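Long-range contacts in amidohydrolase (Staphylococcus aureus, PDB 3NUR), which is a putative metal-dependent hydrolase of the amidohydrolase family, probably cleaving carbon-nitrogen bonds other than peptide bonds, with calcium modelled in its TIM-barrel site: residues 31-40 against 110-118; 247-255 against 284-295. One frame throughout, in Å; residues are numbered along the deposited sequence. Where two conformers were deposited one is given.

How the interactions relate
Both interactions belong to one TIM barrel, with centres about 25 Å apart and nearest atoms about 13 Å apart, without touching. Interaction 1 is complete along the chain before interaction 2 opens. It lies toward the outside, about 18 Å from the centre of the chain, where the segment that leaves strand 24-31 packs on helix 104-124. Interaction 2 lies deeper, about 7 Å from that centre, where parallel strands 249-251 and 286-288 run side by side in another part of the barrel from strand 24-31. The calcium site relates them: its ligands E28 and H30 lie three and one residues before Y31, and the side chain of H253, not itself a ligand, lies about 5 Å from the ion.

Interaction 1 of 2, residues 31-40 against 110-118; sequences YVIEDIQKET and LCQKANDQL
Y31 lays one face of its ring against L118 of helix 104-124. The L118 methyl CD1 stands 4.0 Å from the ring centroid, displaced toward the rim, a CH-pi contact; the other methyl, CD2, meets CE1 of Y31 at 3.7 Å. The tyrosine CG sits between its backbone N and carbonyl carbon (chi1 77°), which brings the ring over toward helix 104-124, where the L118 side chain meets its face at a slant. Beyond the ring, the Y31 hydroxyl donates to a water 2.7 Å from OH, which in turn donates to OD1 of N115. N115 ND2 is bonded to E146 and to the carbonyl of T134. Y94 meets Y31 edge-to-face.

I33, at the N-cap position of helix 34-39, leans on Q117, though it has two conformers and the detail is tentative. In the one given, its CG2 lies 3.5 Å from NE2 of Q117, so a methyl packs on the amide group. The amide's OE1 accepts from a second water, which reaches D35 only weakly. One turn further, I36 sends an extended side chain (chi2 176°) across the gap, and its CD1 comes to 3.7 Å from CB of A114. The small alanine lets that methyl come close to the helix backbone, 3.6 Å from A114 N. At the other end, L110 places CD1 3.9 Å from CB of E39 and beside CG2 of T40, whose hydroxyl is bonded to the carbonyl of G97.

The two helices run nearly antiparallel; the axes of the two helical segments approach to 10.6 Å, at 165°. This is apolar packing of a short helix after the first barrel strand against an outer helix of the TIM barrel.

Interaction 2 of 2, residues 247-255 against 284-295; sequences LNMIIGHWG and NSFYITPSGMLT
W254 and H253 bring the end of one strand onto the loop after the other. With CG beside its backbone N (chi1 -66°), W254 turns its indole to M293 and P290. NE1 donates to M293 O in a short but bent bond (2.7 Å, N-H...O 138°), while CB of P290 lies over the six-membered ring, 3.7 Å from its centroid. S291 meets H253 in two ways: OG accepts from the histidine backbone N at 2.8 Å and also lies over the imidazole centre, with CB over the same face as a CH-pi contact. The selenium of M293, a selenomethionine, lies at that ring's edge. A water joins H253 NE2 to S291 O.

Upstream, the strands pair in parallel as neighbours in a TIM barrel. M249 N bonds to S285 O and I251 N to Y287 O; Y287 N and T289 N return bonds to M249 O and I251 O. On one side of the sheet I251 CD1 packs 4.0 Å from CD1 of F286; on the other, CG2 of I250 reaches CG2 of T289.

Further out, S291 OG is also bonded to E28, a calcium ligand, and H253 ND1 to E256. Y190 holds the T289 hydroxyl, and helix 296-306 covers W254 through F299 and V302.

Interaction 1 of 2, residues 31-40 against 110-118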
loop_
_atom_site.group_PDB
_atom_site.type_symbol
_atom_site.label_atom_id
_atom_site.label_comp_id
_atom_site.label_asym_id
_atom_site.label_seq_id
_atom_site.Cartn_x
_atom_site.Cartn_y
_atom_site.Cartn_z
ATOM N N TYR A 31 -5.427 -2.286 -10.614
ATOM C CA TYR A 31 -6.077 -2.986 -11.708
ATOM C C TYR A 31 -7.135 -3.921 -11.127
ATOM O O TYR A 31 -7.033 -4.315 -9.975
ATOM C CB TYR A 31 -5.050 -3.794 -12.553
ATOM C CG TYR A 31 -4.609 -5.083 -11.901
ATOM C CD1 TYR A 31 -3.628 -5.083 -10.916
ATOM C CD2 TYR A 31 -5.252 -6.291 -12.186
ATOM C CE1 TYR A 31 -3.256 -6.253 -10.272
ATOM C CE2 TYR A 31 -4.897 -7.468 -11.534
ATOM C CZ TYR A 31 -3.903 -7.439 -10.569
ATOM O OH TYR A 31 -3.534 -8.574 -9.905
ATOM N N VAL A 32 -8.118 -4.320 -11.951
ATOM C CA VAL A 32 -9.073 -5.369 -11.582
ATOM C C VAL A 32 -9.219 -6.229 -12.826
ATOM O O VAL A 32 -8.842 -5.787 -13.926
ATOM C CB VAL A 32 -10.447 -4.882 -11.030
ATOM C CG1 VAL A 32 -10.281 -3.977 -9.808
ATOM C CG2 VAL A 32 -11.299 -4.203 -12.112
ATOM N N ILE A 33 -9.744 -7.455 -12.640
ATOM C CA ILE A 33 -10.014 -8.375 -13.742
ATOM C C ILE A 33 -11.524 -8.623 -13.751
ATOM O O ILE A 33 -12.086 -9.091 -12.758
ATOM C CB ILE A 33 -9.163 -9.668 -13.665
ATOM C CG1 ILE A 33 -7.672 -9.333 -13.864
ATOM C CG2 ILE A 33 -9.632 -10.702 -14.715
ATOM C CD1 ILE A 33 -6.755 -10.224 -13.145
ATOM N N GLU A 34 -12.184 -8.251 -14.865
ATOM C CA GLU A 34 -13.646 -8.361 -15.016
ATOM C C GLU A 34 -14.222 -9.711 -14.572
ATOM O O GLU A 34 -15.156 -9.729 -13.769
ATOM C CB GLU A 34 -14.066 -8.027 -16.450
ATOM C CG GLU A 34 -15.556 -7.773 -16.599
ATOM C CD GLU A 34 -15.976 -7.536 -18.036
ATOM O OE1 GLU A 34 -15.842 -6.386 -18.511
ATOM O OE2 GLU A 34 -16.413 -8.508 -18.695
ATOM N N ASP A 35 -13.629 -10.824 -15.048
ATOM C CA ASP A 35 -14.073 -12.177 -14.697
ATOM C C ASP A 35 -13.948 -12.481 -13.207
ATOM O O ASP A 35 -14.797 -13.190 -12.660
ATOM C CB ASP A 35 -13.362 -13.227 -15.559
ATOM C CG ASP A 35 -13.842 -13.301 -17.011
ATOM O OD1 ASP A 35 -14.795 -12.559 -17.369
ATOM O OD2 ASP A 35 -13.268 -14.104 -17.787
ATOM N N ILE A 36 -12.927 -11.893 -12.534
ATOM C CA ILE A 36 -12.724 -12.061 -11.090
ATOM C C ILE A 36 -13.745 -11.198 -10.373
ATOM O O ILE A 36 -14.298 -11.635 -9.359
ATOM C CB ILE A 36 -11.250 -11.787 -10.655
ATOM C CG1 ILE A 36 -10.318 -12.827 -11.297
ATOM C CG2 ILE A 36 -11.087 -11.767 -9.104
ATOM C CD1 ILE A 36 -8.883 -12.636 -11.059
ATOM N N GLN A 37 -14.045 -9.997 -10.925
ATOM C CA GLN A 37 -15.055 -9.103 -10.332
ATOM C C GLN A 37 -16.450 -9.735 -10.294
ATOM O O GLN A 37 -17.185 -9.499 -9.341
ATOM C CB GLN A 37 -15.117 -7.733 -11.025
ATOM C CG GLN A 37 -13.824 -6.907 -10.947
ATOM C CD GLN A 37 -13.403 -6.548 -9.547
ATOM O OE1 GLN A 37 -12.720 -7.323 -8.862
ATOM N NE2 GLN A 37 -13.743 -5.339 -9.115
ATOM N N LYS A 38 -16.808 -10.530 -11.322
ATOM C CA LYS A 38 -18.107 -11.228 -11.387
ATOM C C LYS A 38 -18.223 -12.230 -10.223
ATOM O O LYS A 38 -19.311 -12.417 -9.686
ATOM C CB LYS A 38 -18.260 -11.978 -12.724
ATOM C CG LYS A 38 -18.264 -11.116 -13.979
ATOM C CD LYS A 38 -18.244 -12.014 -15.230
ATOM C CE LYS A 38 -17.929 -11.282 -16.517
ATOM N NZ LYS A 38 -19.048 -10.410 -16.956
ATOM N N GLU A 39 -17.090 -12.845 -9.825
ATOM C CA GLU A 39 -17.003 -13.834 -8.739
ATOM C C GLU A 39 -16.937 -13.218 -7.342
ATOM O O GLU A 39 -17.565 -13.750 -6.425
ATOM C CB GLU A 39 -15.829 -14.811 -8.956
ATOM C CG GLU A 39 -15.871 -15.599 -10.260
ATOM C CD GLU A 39 -17.094 -16.466 -10.519
ATOM O OE1 GLU A 39 -17.691 -16.986 -9.547
ATOM O OE2 GLU A 39 -17.436 -16.651 -11.711
ATOM N N THR A 40 -16.169 -12.124 -7.162
ATOM C CA THR A 40 -16.047 -11.447 -5.863
ATOM C C THR A 40 -17.300 -10.594 -5.597
ATOM O O THR A 40 -17.215 -9.426 -5.215
ATOM C CB THR A 40 -14.698 -10.690 -5.711
ATOM O OG1 THR A 40 -14.676 -9.525 -6.550
ATOM C CG2 THR A 40 -13.491 -11.566 -5.982
ATOM N N LEU A 110 -8.758 -17.534 -6.700
ATOM C CA LEU A 110 -8.948 -16.224 -7.316
ATOM C C LEU A 110 -7.719 -15.334 -7.205
ATOM O O LEU A 110 -7.438 -14.610 -8.161
ATOM C CB LEU A 110 -10.240 -15.525 -6.847
ATOM C CG LEU A 110 -11.569 -16.225 -7.236
ATOM C CD1 LEU A 110 -12.737 -15.506 -6.661
ATOM C CD2 LEU A 110 -11.749 -16.312 -8.757
ATOM N N CYS A 111 -6.942 -15.428 -6.086
ATOM C CA CYS A 111 -5.690 -14.646 -5.972
ATOM C C CYS A 111 -4.670 -15.182 -6.991
ATOM O O CYS A 111 -3.986 -14.393 -7.657
ATOM C CB CYS A 111 -5.135 -14.697 -4.553
ATOM S SG CYS A 111 -6.066 -13.692 -3.366
ATOM N N GLN A 112 -4.571 -16.526 -7.121
ATOM C CA GLN A 112 -3.661 -17.162 -8.090
ATOM C C GLN A 112 -3.964 -16.707 -9.518
ATOM O O GLN A 112 -3.048 -16.390 -10.276
ATOM C CB GLN A 112 -3.751 -18.688 -8.019
ATOM C CG GLN A 112 -3.017 -19.255 -6.823
ATOM C CD GLN A 112 -3.300 -20.728 -6.606
ATOM O OE1 GLN A 112 -2.630 -21.394 -5.812
ATOM N NE2 GLN A 112 -4.317 -21.264 -7.276
ATOM N N LYS A 113 -5.235 -16.626 -9.856
ATOM C CA LYS A 113 -5.679 -16.197 -11.163
ATOM C C LYS A 113 -5.326 -14.732 -11.419
ATOM O O LYS A 113 -4.853 -14.390 -12.508
ATOM C CB LYS A 113 -7.180 -16.339 -11.224
ATOM C CG LYS A 113 -7.736 -16.332 -12.641
ATOM C CD LYS A 113 -8.277 -17.692 -12.954
ATOM C CE LYS A 113 -9.063 -18.290 -11.806
ATOM N NZ LYS A 113 -9.423 -19.689 -12.077
ATOM N N ALA A 114 -5.565 -13.881 -10.381
ATOM C CA ALA A 114 -5.271 -12.470 -10.552
ATOM C C ALA A 114 -3.769 -12.312 -10.808
ATOM O O ALA A 114 -3.385 -11.638 -11.774
ATOM C CB ALA A 114 -5.709 -11.680 -9.323
ATOM N N ASN A 115 -2.920 -12.958 -9.972
ATOM C CA ASN A 115 -1.455 -12.869 -10.111
ATOM C C ASN A 115 -0.956 -13.390 -11.467
ATOM O O ASN A 115 -0.100 -12.756 -12.092
ATOM C CB ASN A 115 -0.759 -13.580 -8.956
ATOM C CG ASN A 115 -1.044 -12.908 -7.631
ATOM O OD1 ASN A 115 -1.090 -11.671 -7.536
ATOM N ND2 ASN A 115 -1.165 -13.698 -6.578
ATOM N N ASP A 116 -1.524 -14.503 -11.937
ATOM C CA ASP A 116 -1.144 -15.064 -13.243
ATOM C C ASP A 116 -1.508 -14.121 -14.378
ATOM O O ASP A 116 -0.692 -13.927 -15.281
ATOM C CB ASP A 116 -1.801 -16.442 -13.468
ATOM C CG ASP A 116 -1.107 -17.594 -12.750
ATOM O OD1 ASP A 116 0.023 -17.390 -12.239
ATOM O OD2 ASP A 116 -1.677 -18.706 -12.724
ATOM N N GLN A 117 -2.721 -13.535 -14.337
ATOM C CA GLN A 117 -3.155 -12.619 -15.400
ATOM C C GLN A 117 -2.315 -11.352 -15.384
ATOM O O GLN A 117 -1.952 -10.834 -16.443
ATOM C CB GLN A 117 -4.651 -12.298 -15.310
ATOM C CG GLN A 117 -5.538 -13.472 -15.720
ATOM C CD GLN A 117 -6.947 -13.042 -16.046
ATOM O OE1 GLN A 117 -7.186 -12.148 -16.870
ATOM N NE2 GLN A 117 -7.915 -13.706 -15.440
ATOM N N LEU A 118 -1.972 -10.864 -14.177
ATOM C CA LEU A 118 -1.119 -9.689 -14.032
ATOM C C LEU A 118 0.257 -9.955 -14.629
ATOM O O LEU A 118 0.750 -9.126 -15.393
ATOM C CB LEU A 118 -0.975 -9.259 -12.551
ATOM C CG LEU A 118 -0.109 -7.980 -12.329
ATOM C CD1 LEU A 118 -0.707 -6.758 -13.081
ATOM C CD2 LEU A 118 0.077 -7.679 -10.823
HETATM O O HOH W 1 -1.648 -8.951 -8.062
HETATM O O HOH W 2 -10.035 -12.896 -17.476
#

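Interaction 2 of 2, residues 247-255 against 284-295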
loop_
_atom_site.group_PDB
_atom_site.type_symbol
_atom_site.label_atom_id
_atom_site.label_comp_id
_atom_site.label_asym_id
_atom_site.label_seq_id
_atom_site.Cartn_x
_atom_site.Cartn_y
_atom_site.Cartn_z
ATOM N N LEU A 247 12.674 -6.104 7.237
ATOM C CA LEU A 247 11.373 -5.911 6.603
ATOM C C LEU A 247 11.018 -4.432 6.440
ATOM O O LEU A 247 11.192 -3.657 7.377
ATOM C CB LEU A 247 10.252 -6.611 7.423
ATOM C CG LEU A 247 8.792 -6.441 6.900
ATOM C CD1 LEU A 247 8.592 -7.104 5.541
ATOM C CD2 LEU A 247 7.783 -6.920 7.905
ATOM N N ASN A 248 10.490 -4.059 5.262
ATOM C CA ASN A 248 9.950 -2.726 5.020
ATOM C C ASN A 248 8.494 -2.814 4.621
ATOM O O ASN A 248 8.089 -3.695 3.860
ATOM C CB ASN A 248 10.692 -1.943 3.935
ATOM C CG ASN A 248 12.112 -1.659 4.285
ATOM O OD1 ASN A 248 12.410 -0.990 5.279
ATOM N ND2 ASN A 248 13.007 -2.210 3.494
HETATM N N MSE A 249 7.711 -1.891 5.123
HETATM C CA MSE A 249 6.330 -1.777 4.713
HETATM C C MSE A 249 6.076 -0.440 4.078
HETATM O O MSE A 249 6.877 0.477 4.277
HETATM C CB MSE A 249 5.397 -2.126 5.858
HETATM C CG MSE A 249 5.443 -3.659 6.025
HETATM SE SE MSE A 249 4.358 -4.228 7.297
HETATM C CE MSE A 249 2.661 -3.928 6.315
ATOM N N ILE A 250 5.035 -0.345 3.237
ATOM C CA ILE A 250 4.668 0.909 2.578
ATOM C C ILE A 250 3.220 1.257 2.965
ATOM O O ILE A 250 2.360 0.381 3.017
ATOM C CB ILE A 250 4.823 0.853 1.029
ATOM C CG1 ILE A 250 6.166 0.183 0.598
ATOM C CG2 ILE A 250 4.697 2.270 0.440
ATOM C CD1 ILE A 250 6.198 -0.264 -0.881
ATOM N N ILE A 251 2.972 2.535 3.258
ATOM C CA ILE A 251 1.636 3.048 3.552
ATOM C C ILE A 251 1.410 4.311 2.747
ATOM O O ILE A 251 2.330 5.100 2.568
ATOM C CB ILE A 251 1.347 3.255 5.049
ATOM C CG1 ILE A 251 2.420 4.160 5.731
ATOM C CG2 ILE A 251 1.126 1.878 5.763
ATOM C CD1 ILE A 251 2.157 4.425 7.272
ATOM N N GLY A 252 0.187 4.474 2.271
ATOM C CA GLY A 252 -0.216 5.604 1.455
ATOM C C GLY A 252 -0.875 6.709 2.237
ATOM O O GLY A 252 -0.742 6.784 3.462
ATOM N N HIS A 253 -1.572 7.599 1.517
ATOM C CA HIS A 253 -2.306 8.738 2.073
ATOM C C HIS A 253 -1.509 9.495 3.121
ATOM O O HIS A 253 -2.038 9.870 4.193
ATOM C CB HIS A 253 -3.701 8.283 2.548
ATOM C CG HIS A 253 -4.382 7.459 1.495
ATOM N ND1 HIS A 253 -4.279 6.072 1.479
ATOM C CD2 HIS A 253 -5.044 7.863 0.389
ATOM C CE1 HIS A 253 -4.889 5.685 0.366
ATOM N NE2 HIS A 253 -5.384 6.724 -0.306
ATOM N N TRP A 254 -0.225 9.769 2.773
ATOM C CA TRP A 254 0.713 10.519 3.603
ATOM C C TRP A 254 0.986 9.895 4.985
ATOM O O TRP A 254 1.347 10.601 5.936
ATOM C CB TRP A 254 0.269 12.005 3.707
ATOM C CG TRP A 254 0.327 12.763 2.406
ATOM C CD1 TRP A 254 -0.713 13.372 1.767
ATOM C CD2 TRP A 254 1.502 13.047 1.625
ATOM N NE1 TRP A 254 -0.266 14.000 0.623
ATOM C CE2 TRP A 254 1.093 13.836 0.524
ATOM C CE3 TRP A 254 2.866 12.736 1.766
ATOM C CZ2 TRP A 254 1.996 14.315 -0.432
ATOM C CZ3 TRP A 254 3.754 13.156 0.781
ATOM C CH2 TRP A 254 3.319 13.933 -0.301
ATOM N N GLY A 255 0.834 8.578 5.086
ATOM C CA GLY A 255 1.082 7.887 6.349
ATOM C C GLY A 255 -0.142 7.524 7.156
ATOM O O GLY A 255 -0.001 7.053 8.294
ATOM N N ASN A 284 12.529 3.960 9.966
ATOM C CA ASN A 284 13.487 2.997 9.426
ATOM C C ASN A 284 12.909 1.779 8.721
ATOM O O ASN A 284 13.624 1.134 7.946
ATOM C CB ASN A 284 14.471 2.601 10.537
ATOM C CG ASN A 284 15.300 3.796 10.972
ATOM O OD1 ASN A 284 14.950 4.521 11.909
ATOM N ND2 ASN A 284 16.337 4.113 10.218
ATOM N N SER A 285 11.638 1.456 8.977
ATOM C CA SER A 285 10.997 0.257 8.404
ATOM C C SER A 285 9.743 0.558 7.578
ATOM O O SER A 285 9.095 -0.372 7.093
ATOM C CB SER A 285 10.665 -0.731 9.520
ATOM O OG SER A 285 11.830 -1.092 10.239
ATOM N N PHE A 286 9.379 1.842 7.436
ATOM C CA PHE A 286 8.219 2.216 6.629
ATOM C C PHE A 286 8.606 3.188 5.547
ATOM O O PHE A 286 9.551 3.956 5.715
ATOM C CB PHE A 286 7.124 2.884 7.509
ATOM C CG PHE A 286 6.226 1.902 8.224
ATOM C CD1 PHE A 286 4.955 1.611 7.735
ATOM C CD2 PHE A 286 6.657 1.258 9.386
ATOM C CE1 PHE A 286 4.129 0.679 8.382
ATOM C CE2 PHE A 286 5.825 0.334 10.043
ATOM C CZ PHE A 286 4.564 0.066 9.545
ATOM N N TYR A 287 7.840 3.172 4.439
ATOM C CA TYR A 287 7.936 4.158 3.361
ATOM C C TYR A 287 6.544 4.779 3.293
ATOM O O TYR A 287 5.549 4.109 3.572
ATOM C CB TYR A 287 8.249 3.518 1.997
ATOM C CG TYR A 287 9.699 3.124 1.872
ATOM C CD1 TYR A 287 10.631 3.988 1.297
ATOM C CD2 TYR A 287 10.145 1.890 2.330
ATOM C CE1 TYR A 287 11.967 3.619 1.164
ATOM C CE2 TYR A 287 11.477 1.506 2.193
ATOM C CZ TYR A 287 12.388 2.380 1.619
ATOM O OH TYR A 287 13.697 1.995 1.475
ATOM N N ILE A 288 6.472 6.040 2.933
ATOM C CA ILE A 288 5.170 6.714 2.866
ATOM C C ILE A 288 4.930 7.216 1.429
ATOM O O ILE A 288 5.850 7.753 0.810
ATOM C CB ILE A 288 5.134 7.867 3.911
ATOM C CG1 ILE A 288 5.038 7.316 5.362
ATOM C CG2 ILE A 288 4.007 8.880 3.606
ATOM C CD1 ILE A 288 5.263 8.345 6.470
ATOM N N THR A 289 3.675 7.133 0.950
ATOM C CA THR A 289 3.317 7.664 -0.367
ATOM C C THR A 289 2.147 8.660 -0.250
ATOM O O THR A 289 1.426 8.625 0.751
ATOM C CB THR A 289 2.968 6.549 -1.419
ATOM O OG1 THR A 289 1.547 6.294 -1.464
ATOM C CG2 THR A 289 3.791 5.268 -1.296
ATOM N N PRO A 290 1.925 9.505 -1.289
ATOM C CA PRO A 290 0.814 10.465 -1.239
ATOM C C PRO A 290 -0.519 9.873 -1.691
ATOM O O PRO A 290 -1.548 10.515 -1.498
ATOM C CB PRO A 290 1.226 11.537 -2.260
ATOM C CG PRO A 290 2.552 11.127 -2.814
ATOM C CD PRO A 290 2.749 9.702 -2.503
ATOM N N SER A 291 -0.508 8.705 -2.389
ATOM C CA SER A 291 -1.720 8.121 -3.014
ATOM C C SER A 291 -2.506 9.158 -3.844
ATOM O O SER A 291 -3.730 9.264 -3.703
ATOM C CB SER A 291 -2.639 7.504 -1.961
ATOM O OG SER A 291 -1.935 6.671 -1.066
ATOM N N GLY A 292 -1.801 9.959 -4.640
ATOM C CA GLY A 292 -2.422 10.969 -5.495
ATOM C C GLY A 292 -3.010 12.178 -4.787
ATOM O O GLY A 292 -3.702 12.984 -5.424
HETATM N N MSE A 293 -2.724 12.343 -3.473
HETATM C CA MSE A 293 -3.205 13.505 -2.702
HETATM C C MSE A 293 -2.048 14.514 -2.738
HETATM O O MSE A 293 -1.181 14.492 -1.878
HETATM C CB MSE A 293 -3.545 13.114 -1.247
HETATM C CG MSE A 293 -4.751 12.192 -1.115
HETATM SE SE MSE A 293 -4.873 11.466 0.725
HETATM C CE MSE A 293 -4.574 13.025 1.767
ATOM N N LEU A 294 -2.011 15.337 -3.785
ATOM C CA LEU A 294 -0.877 16.210 -4.050
ATOM C C LEU A 294 -1.000 17.540 -3.348
ATOM O O LEU A 294 -1.275 18.573 -3.961
ATOM C CB LEU A 294 -0.633 16.312 -5.569
ATOM C CG LEU A 294 -0.521 14.961 -6.329
ATOM C CD1 LEU A 294 -0.231 15.194 -7.798
ATOM C CD2 LEU A 294 0.516 14.027 -5.700
ATOM N N THR A 295 -0.819 17.488 -2.022
ATOM C CA THR A 295 -1.011 18.644 -1.159
ATOM C C THR A 295 0.264 18.917 -0.372
ATOM O O THR A 295 0.829 17.999 0.225
ATOM C CB THR A 295 -2.264 18.427 -0.299
ATOM O OG1 THR A 295 -2.111 17.203 0.436
ATOM C CG2 THR A 295 -3.566 18.370 -1.149
HETATM O O HOH W 3 13.342 -2.552 8.219
HETATM O O HOH W 4 -6.193 8.113 -2.631
#